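PDB 2WNW: activated BY transcription factor SSRB from Salmonella enterica, which belongs to glycosyl hydrolase family 30 and combines a closed eight-stranded TIM barrel with a beta-sandwich domain. Local coordinates for residues 21-26 with 426-431; 193-198 with 237-242; 350-355 with 365-370. All coordinates share one frame; numbering follows the deposited sequence.

Contact 1. Residues 21-26 with 426-431; sequences VSFSHR and KEIALT
Ile428 lies against both Phe23 and Val21, and its branches divide the work. Its CB stands 3.9 Å above the plane of the Phe23 ring, offset toward the rim. CG2 lies over the same face, 4.1 Å from the ring centroid, a CH-pi contact. The other branch leaves in a different direction: with CG1 anti to the backbone N (chi1 -179°) and the chain extended beyond it, CG1 passes Ser22 O and CD1 ends 3.6 Å from Val21 CG2, almost as near to Val21 CB. Leu440 backs the cluster, and the Trp442 ring meets that of Phe23 with the planes at about 50°.

The two strands run antiparallel within the sheet of the beta-sandwich region, where the N-terminal strand 17-25 is added beside strand 426-432. Ser24 and Glu427 form a hydrogen-bonded pair: Ser24 N to Glu427 O and Glu427 N to Ser24 O are both 2.8 Å. His25 and Lys426 follow as a non-hydrogen-bonded pair, and Lys426 CA lends a CA-H...O contact to Ser24 O at 3.3 Å.

Beyond this point the chain bends round the Glu427 carboxylate, whose OE1 comes 3.1 Å from Arg26 CA. The same oxygen accepts the backbone N-H of Gln27 and forms a salt bridge with Arg420, while the guanidinium of Arg26 turns away to the carbonyl of Asp29.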
# COMPACT_ATOMS: atom_id res chain seq x y z
N VAL A 21 -8.99 19.20 -21.14
CA VAL A 21 -7.55 19.06 -21.16
C VAL A 21 -7.16 18.02 -22.21
O VAL A 21 -8.01 17.26 -22.68
CB VAL A 21 -6.99 18.59 -19.79
CG1 VAL A 21 -7.34 19.61 -18.71
CG2 VAL A 21 -7.57 17.23 -19.43
N SER A 22 -5.89 18.00 -22.57
CA SER A 22 -5.42 17.03 -23.55
C SER A 22 -4.07 16.48 -23.13
O SER A 22 -3.26 17.17 -22.52
CB SER A 22 -5.32 17.66 -24.94
OG SER A 22 -4.28 18.61 -25.01
N PHE A 23 -3.84 15.21 -23.46
CA PHE A 23 -2.58 14.55 -23.15
C PHE A 23 -1.61 14.94 -24.26
O PHE A 23 -2.01 15.47 -25.29
CB PHE A 23 -2.76 13.03 -23.18
CG PHE A 23 -3.46 12.46 -21.98
CD1 PHE A 23 -2.74 11.80 -20.99
CD2 PHE A 23 -4.84 12.53 -21.87
CE1 PHE A 23 -3.38 11.22 -19.89
CE2 PHE A 23 -5.50 11.95 -20.78
CZ PHE A 23 -4.77 11.29 -19.79
N SER A 24 -0.33 14.68 -24.03
CA SER A 24 0.72 14.97 -25.00
C SER A 24 1.58 13.71 -25.08
O SER A 24 1.48 12.84 -24.22
CB SER A 24 1.58 16.14 -24.52
OG SER A 24 0.82 17.32 -24.39
N HIS A 25 2.40 13.61 -26.12
CA HIS A 25 3.28 12.45 -26.25
C HIS A 25 4.19 12.54 -25.03
O HIS A 25 4.66 13.62 -24.68
CB HIS A 25 4.12 12.54 -27.52
CG HIS A 25 4.99 11.34 -27.75
ND1 HIS A 25 4.47 10.10 -28.07
CD2 HIS A 25 6.33 11.18 -27.68
CE1 HIS A 25 5.46 9.23 -28.18
NE2 HIS A 25 6.59 9.86 -27.94
N ARG A 26 4.43 11.41 -24.37
CA ARG A 26 5.27 11.42 -23.17
C ARG A 26 6.71 11.86 -23.41
O ARG A 26 7.26 11.70 -24.49
CB ARG A 26 5.28 10.04 -22.50
CG ARG A 26 6.14 9.01 -23.21
CD ARG A 26 6.60 7.93 -22.23
NE ARG A 26 7.47 8.49 -21.19
CZ ARG A 26 7.86 7.84 -20.10
NH1 ARG A 26 7.48 6.59 -19.90
NH2 ARG A 26 8.64 8.45 -19.21
N LYS A 426 1.45 8.38 -23.61
CA LYS A 426 0.80 9.68 -23.44
C LYS A 426 0.89 10.15 -21.99
O LYS A 426 0.87 9.34 -21.07
CB LYS A 426 -0.67 9.58 -23.85
CG LYS A 426 -0.91 9.15 -25.30
CD LYS A 426 -0.42 10.21 -26.28
CE LYS A 426 -0.97 9.97 -27.68
NZ LYS A 426 -0.63 8.62 -28.20
N GLU A 427 0.97 11.46 -21.80
CA GLU A 427 1.04 12.02 -20.45
C GLU A 427 0.37 13.39 -20.36
O GLU A 427 0.13 14.05 -21.37
CB GLU A 427 2.50 12.19 -20.01
CG GLU A 427 3.18 13.41 -20.62
CD GLU A 427 4.59 13.63 -20.10
OE1 GLU A 427 5.46 12.77 -20.34
OE2 GLU A 427 4.83 14.67 -19.45
N ILE A 428 0.05 13.79 -19.14
CA ILE A 428 -0.54 15.09 -18.88
C ILE A 428 0.01 15.55 -17.53
O ILE A 428 -0.11 14.84 -16.53
CB ILE A 428 -2.09 15.05 -18.86
CG1 ILE A 428 -2.62 16.46 -18.59
CG2 ILE A 428 -2.58 14.07 -17.80
CD1 ILE A 428 -4.13 16.60 -18.75
N ALA A 429 0.62 16.72 -17.53
CA ALA A 429 1.21 17.28 -16.32
C ALA A 429 0.17 17.99 -15.48
O ALA A 429 -0.59 18.82 -15.98
CB ALA A 429 2.33 18.26 -16.69
N LEU A 430 0.14 17.67 -14.19
CA LEU A 430 -0.81 18.28 -13.27
C LEU A 430 -0.09 18.94 -12.10
O LEU A 430 0.97 18.49 -11.67
CB LEU A 430 -1.79 17.23 -12.73
CG LEU A 430 -2.64 16.44 -13.72
CD1 LEU A 430 -3.55 15.50 -12.94
CD2 LEU A 430 -3.47 17.39 -14.57
N THR A 431 -0.68 20.02 -11.61
CA THR A 431 -0.13 20.74 -10.46
C THR A 431 -1.27 20.87 -9.46
O THR A 431 -2.33 21.42 -9.78
CB THR A 431 0.37 22.15 -10.85
OG1 THR A 431 1.49 22.03 -11.73
CG2 THR A 431 0.80 22.91 -9.61

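Contact 2. Residues 193-198 with 237-242; sequences VQNEPV and IWDHDK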
# COMPACT_ATOMS: atom_id res chain seq x y z
N VAL A 193 -25.47 -8.74 9.36
CA VAL A 193 -26.12 -9.40 10.49
C VAL A 193 -26.32 -8.46 11.66
O VAL A 193 -27.38 -8.46 12.29
CB VAL A 193 -25.30 -10.61 10.97
CG1 VAL A 193 -25.83 -11.11 12.31
CG2 VAL A 193 -25.37 -11.73 9.94
N GLN A 194 -25.30 -7.66 11.95
CA GLN A 194 -25.35 -6.74 13.08
C GLN A 194 -24.27 -5.67 12.95
O GLN A 194 -23.14 -5.96 12.56
CB GLN A 194 -25.13 -7.53 14.37
CG GLN A 194 -24.83 -6.70 15.60
CD GLN A 194 -26.02 -5.89 16.08
OE1 GLN A 194 -27.14 -6.39 16.09
NE2 GLN A 194 -25.77 -4.66 16.51
N ASN A 195 -24.64 -4.44 13.28
CA ASN A 195 -23.70 -3.33 13.25
C ASN A 195 -22.75 -3.51 14.44
O ASN A 195 -23.21 -3.67 15.58
CB ASN A 195 -24.46 -2.00 13.39
CG ASN A 195 -23.53 -0.80 13.48
OD1 ASN A 195 -22.84 -0.46 12.52
ND2 ASN A 195 -23.51 -0.16 14.65
N GLU A 196 -21.45 -3.51 14.17
CA GLU A 196 -20.44 -3.62 15.23
C GLU A 196 -20.78 -4.68 16.28
O GLU A 196 -20.94 -4.36 17.47
CB GLU A 196 -20.27 -2.26 15.91
CG GLU A 196 -19.90 -1.13 14.96
CD GLU A 196 -19.63 0.18 15.68
OE1 GLU A 196 -18.88 0.16 16.68
OE2 GLU A 196 -20.14 1.22 15.25
N PRO A 197 -20.84 -5.96 15.87
CA PRO A 197 -21.17 -7.10 16.74
C PRO A 197 -20.28 -7.36 17.95
O PRO A 197 -20.60 -8.19 18.79
CB PRO A 197 -21.17 -8.28 15.77
CG PRO A 197 -20.15 -7.87 14.74
CD PRO A 197 -20.49 -6.42 14.52
N VAL A 198 -19.15 -6.66 18.05
CA VAL A 198 -18.26 -6.87 19.19
C VAL A 198 -18.18 -5.63 20.07
O VAL A 198 -17.38 -5.58 21.01
CB VAL A 198 -16.83 -7.24 18.74
CG1 VAL A 198 -16.86 -8.51 17.90
CG2 VAL A 198 -16.21 -6.09 17.94
N ILE A 237 -20.80 -9.66 6.91
CA ILE A 237 -20.53 -9.86 8.33
C ILE A 237 -19.47 -8.84 8.77
O ILE A 237 -18.96 -8.08 7.94
CB ILE A 237 -20.06 -11.30 8.65
CG1 ILE A 237 -18.83 -11.65 7.81
CG2 ILE A 237 -21.20 -12.29 8.38
CD1 ILE A 237 -18.23 -13.00 8.18
N TRP A 238 -19.14 -8.87 10.06
CA TRP A 238 -18.17 -7.96 10.70
C TRP A 238 -18.83 -6.60 10.89
O TRP A 238 -19.29 -6.29 11.98
CB TRP A 238 -16.87 -7.82 9.90
CG TRP A 238 -15.82 -6.97 10.60
CD1 TRP A 238 -15.12 -5.92 10.07
CD2 TRP A 238 -15.35 -7.11 11.96
NE1 TRP A 238 -14.26 -5.39 11.01
CE2 TRP A 238 -14.37 -6.10 12.17
CE3 TRP A 238 -15.66 -7.98 13.01
CZ2 TRP A 238 -13.70 -5.95 13.39
CZ3 TRP A 238 -14.99 -7.83 14.23
CH2 TRP A 238 -14.02 -6.82 14.40
N ASP A 239 -18.88 -5.80 9.83
CA ASP A 239 -19.52 -4.48 9.89
C ASP A 239 -18.94 -3.69 11.07
O ASP A 239 -19.67 -3.11 11.87
CB ASP A 239 -21.04 -4.64 10.05
CG ASP A 239 -21.83 -3.47 9.49
OD1 ASP A 239 -21.22 -2.50 8.99
OD2 ASP A 239 -23.08 -3.52 9.54
N HIS A 240 -17.61 -3.69 11.17
CA HIS A 240 -16.93 -3.00 12.25
C HIS A 240 -15.61 -2.43 11.72
O HIS A 240 -15.36 -2.47 10.51
CB HIS A 240 -16.70 -3.98 13.41
CG HIS A 240 -16.33 -3.33 14.71
ND1 HIS A 240 -16.93 -2.17 15.16
CD2 HIS A 240 -15.46 -3.69 15.67
CE1 HIS A 240 -16.44 -1.85 16.35
NE2 HIS A 240 -15.55 -2.77 16.68
N ASP A 241 -14.76 -1.92 12.60
CA ASP A 241 -13.51 -1.30 12.16
C ASP A 241 -12.49 -2.22 11.49
O ASP A 241 -12.48 -3.43 11.69
CB ASP A 241 -12.88 -0.57 13.35
CG ASP A 241 -13.88 0.34 14.03
OD1 ASP A 241 -14.55 1.12 13.32
OD2 ASP A 241 -14.01 0.27 15.27
N LYS A 242 -11.61 -1.62 10.69
CA LYS A 242 -10.62 -2.38 9.93
C LYS A 242 -9.52 -3.12 10.70
O LYS A 242 -8.89 -4.02 10.16
CB LYS A 242 -10.00 -1.46 8.87
CG LYS A 242 -10.99 -1.08 7.78
CD LYS A 242 -10.37 -0.19 6.71
CE LYS A 242 -10.37 1.27 7.14
NZ LYS A 242 -9.64 2.12 6.15
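Glu196 meets the His240 ring with its chain rather than with its carboxylate alone: CG lies 3.2 Å from His240 ND1, and the carboxylate plane is turned 24° from the ring. Val198 touches the ring at a different atom, its CG2 3.4 Å from His240 CD2. One backbone bond joins the segments, Glu196 N to Asp239 O at 2.9 Å, the donor standing above the carbonyl plane.

The next shell backs the histidine. Its CB sits 3.4 Å over the centre of the Trp238 indole, and that ring is held in turn by NE1 bonding to Asp241 O at 2.7 Å. Asp239 rests CB 3.5 Å from Gln194 O; CG, roughly anti to the backbone N (chi1 -153°), carries the carboxylate on to four partners: Arg87 and Ser192 on OD2, His268 and Ser293 on OD1. Arg87 also reaches Asn195 OD1, tying the two segments through a shared guanidinium.

A glycerol, probably from the crystallisation liquor, is hydrogen-bonded to Glu196 OE2. An Asn-Glu pair just after the fourth barrel strand, beside the end of the fifth, is characteristic of the pocket in clan GH-A TIM-barrel glycosyl hydrolases, family 30 among them.

Contact 3. Residues 350-355 with 365-370; sequences APIQYD and HSWYGI
Pro351 presses its ring onto the first turns of helix 365-374, and the close part of this contact is gathered round it. Its CB lies 3.9 Å from Trp367 CB, near the plane of the indole and at its edge; CG lies 3.9 Å from Ile370 CD1, the two side chains crossing at about a right angle. Ser366 meets the same proline. Its OG, set between its own backbone N and carbonyl carbon (chi1 59°), is brought to 3.3 Å from Pro351 CA and 3.6 Å from Pro351 CG. The proline thus rests on three side chains, Ser366 and Trp367 side by side and Ile370 one turn on, while the backbone bond from Ile370 N to Ser366 O keeps two of them in step.

Ile352 extends the packing by one residue. Its side chain runs alongside that of Trp367, pointing the same way, with CG1 3.6 Å from Trp367 CD1 and CD1 3.6 Å from Trp367 NE1. Tyr75 of helix 65-76 closes over Pro351 and Ile352, and His81 stacks on the indole, so this part is wholly buried. No hydrogen bond links the two segments; they meet by van der Waals contact, while the neighbouring Asn364 bonds to the backbone of Pro351.

The other side is looser. After Ile352 the strand moves steadily away from segment 365-370, and by the partly exposed Asp355 it has left the helix well behind. His365, which points away from Pro351, and Tyr368 are also partly exposed and pack on Phe15, Tyr368 stacking on it and His365 meeting it edge-to-face.

Strand 352-355 pairs antiparallel with 360-363, and helix 365-374 follows almost at once: a beta hairpin folded back so that its entry rests on the helix it leads into, forming part of a small three-stranded sheet attached to the TIM barrel.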
# COMPACT_ATOMS: atom_id res chain seq x y z
N ALA A 350 -22.32 15.68 8.85
CA ALA A 350 -22.84 14.94 7.70
C ALA A 350 -22.45 15.82 6.52
O ALA A 350 -22.37 17.04 6.66
CB ALA A 350 -24.37 14.79 7.79
N PRO A 351 -22.18 15.22 5.35
CA PRO A 351 -21.78 16.03 4.19
C PRO A 351 -22.73 17.19 3.89
O PRO A 351 -22.30 18.22 3.37
CB PRO A 351 -21.71 15.00 3.06
CG PRO A 351 -21.24 13.77 3.79
CD PRO A 351 -22.12 13.78 5.03
N ILE A 352 -24.00 17.01 4.21
CA ILE A 352 -24.98 18.07 4.01
C ILE A 352 -25.73 18.25 5.32
O ILE A 352 -26.16 17.28 5.94
CB ILE A 352 -25.99 17.75 2.88
CG1 ILE A 352 -25.26 17.71 1.54
CG2 ILE A 352 -27.09 18.82 2.84
CD1 ILE A 352 -26.19 17.54 0.34
N GLN A 353 -25.86 19.50 5.75
CA GLN A 353 -26.58 19.80 6.97
C GLN A 353 -27.64 20.84 6.66
O GLN A 353 -27.48 21.65 5.74
CB GLN A 353 -25.61 20.28 8.06
CG GLN A 353 -24.80 19.13 8.65
CD GLN A 353 -23.79 19.57 9.68
OE1 GLN A 353 -22.71 20.07 9.35
NE2 GLN A 353 -24.13 19.40 10.96
N TYR A 354 -28.73 20.80 7.41
CA TYR A 354 -29.84 21.71 7.16
C TYR A 354 -30.33 22.49 8.37
O TYR A 354 -30.52 21.93 9.46
CB TYR A 354 -30.99 20.91 6.54
CG TYR A 354 -32.26 21.69 6.33
CD1 TYR A 354 -33.35 21.52 7.18
CD2 TYR A 354 -32.38 22.61 5.28
CE1 TYR A 354 -34.53 22.24 6.99
CE2 TYR A 354 -33.55 23.33 5.08
CZ TYR A 354 -34.62 23.14 5.94
OH TYR A 354 -35.79 23.84 5.74
N ASP A 355 -30.55 23.78 8.16
CA ASP A 355 -31.04 24.68 9.20
C ASP A 355 -32.50 24.99 8.88
O ASP A 355 -32.80 25.76 7.97
CB ASP A 355 -30.18 25.95 9.20
CG ASP A 355 -30.85 27.11 9.92
OD1 ASP A 355 -31.57 26.88 10.91
OD2 ASP A 355 -30.63 28.26 9.48
N HIS A 365 -17.08 20.30 3.32
CA HIS A 365 -15.99 19.87 2.46
C HIS A 365 -16.12 18.40 2.06
O HIS A 365 -15.82 18.02 0.93
CB HIS A 365 -14.63 20.09 3.15
CG HIS A 365 -14.13 21.50 3.08
ND1 HIS A 365 -14.97 22.60 3.13
CD2 HIS A 365 -12.87 21.99 3.01
CE1 HIS A 365 -14.24 23.70 3.10
NE2 HIS A 365 -12.97 23.36 3.02
N SER A 366 -16.55 17.57 3.00
CA SER A 366 -16.69 16.14 2.75
C SER A 366 -17.60 15.83 1.56
O SER A 366 -17.36 14.88 0.82
CB SER A 366 -17.22 15.43 4.00
OG SER A 366 -18.47 15.96 4.38
N TRP A 367 -18.64 16.64 1.36
CA TRP A 367 -19.54 16.42 0.23
C TRP A 367 -18.77 16.51 -1.08
O TRP A 367 -18.95 15.67 -1.97
CB TRP A 367 -20.67 17.46 0.23
CG TRP A 367 -21.76 17.17 -0.78
CD1 TRP A 367 -22.81 16.31 -0.62
CD2 TRP A 367 -21.88 17.71 -2.10
NE1 TRP A 367 -23.58 16.28 -1.76
CE2 TRP A 367 -23.03 17.14 -2.69
CE3 TRP A 367 -21.13 18.63 -2.84
CZ2 TRP A 367 -23.45 17.45 -3.99
CZ3 TRP A 367 -21.54 18.95 -4.14
CH2 TRP A 367 -22.69 18.35 -4.69
N TYR A 368 -17.90 17.51 -1.20
CA TYR A 368 -17.10 17.67 -2.42
C TYR A 368 -16.03 16.59 -2.52
O TYR A 368 -15.71 16.14 -3.62
CB TYR A 368 -16.45 19.05 -2.47
CG TYR A 368 -17.45 20.19 -2.43
CD1 TYR A 368 -17.77 20.82 -1.23
CD2 TYR A 368 -18.10 20.60 -3.59
CE1 TYR A 368 -18.72 21.83 -1.18
CE2 TYR A 368 -19.06 21.61 -3.55
CZ TYR A 368 -19.37 22.22 -2.35
OH TYR A 368 -20.33 23.20 -2.30
N GLY A 369 -15.50 16.17 -1.38
CA GLY A 369 -14.49 15.13 -1.37
C GLY A 369 -15.07 13.83 -1.92
O GLY A 369 -14.46 13.18 -2.77
N ILE A 370 -16.24 13.45 -1.43
CA ILE A 370 -16.90 12.24 -1.89
C ILE A 370 -17.18 12.40 -3.39
O ILE A 370 -17.07 11.46 -4.16
CB ILE A 370 -18.23 12.01 -1.14
CG1 ILE A 370 -17.94 11.74 0.34
CG2 ILE A 370 -19.00 10.86 -1.76
CD1 ILE A 370 -19.19 11.68 1.20

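From the N terminus, the chain enters the beta sandwich first: strand 17-25 waits for strand 426-432, some 400 residues later, and contact 1 closes that longest loop, bringing both chain ends into one domain. Contacts 2 and 3 are nested inside it and, relative to each other, lie in series. Contact 2 spans the step from the fourth to the fifth barrel strand; contact 3 closes a short loop that holds strand 360-363, after the last barrel strand and before the chain returns to the sandwich. Contacts 2 and 3 sit on opposite sides of the chain's centre, their centres about 25 Å apart, whereas those of contacts 1 and 2 are about 43 Å apart. None touches another.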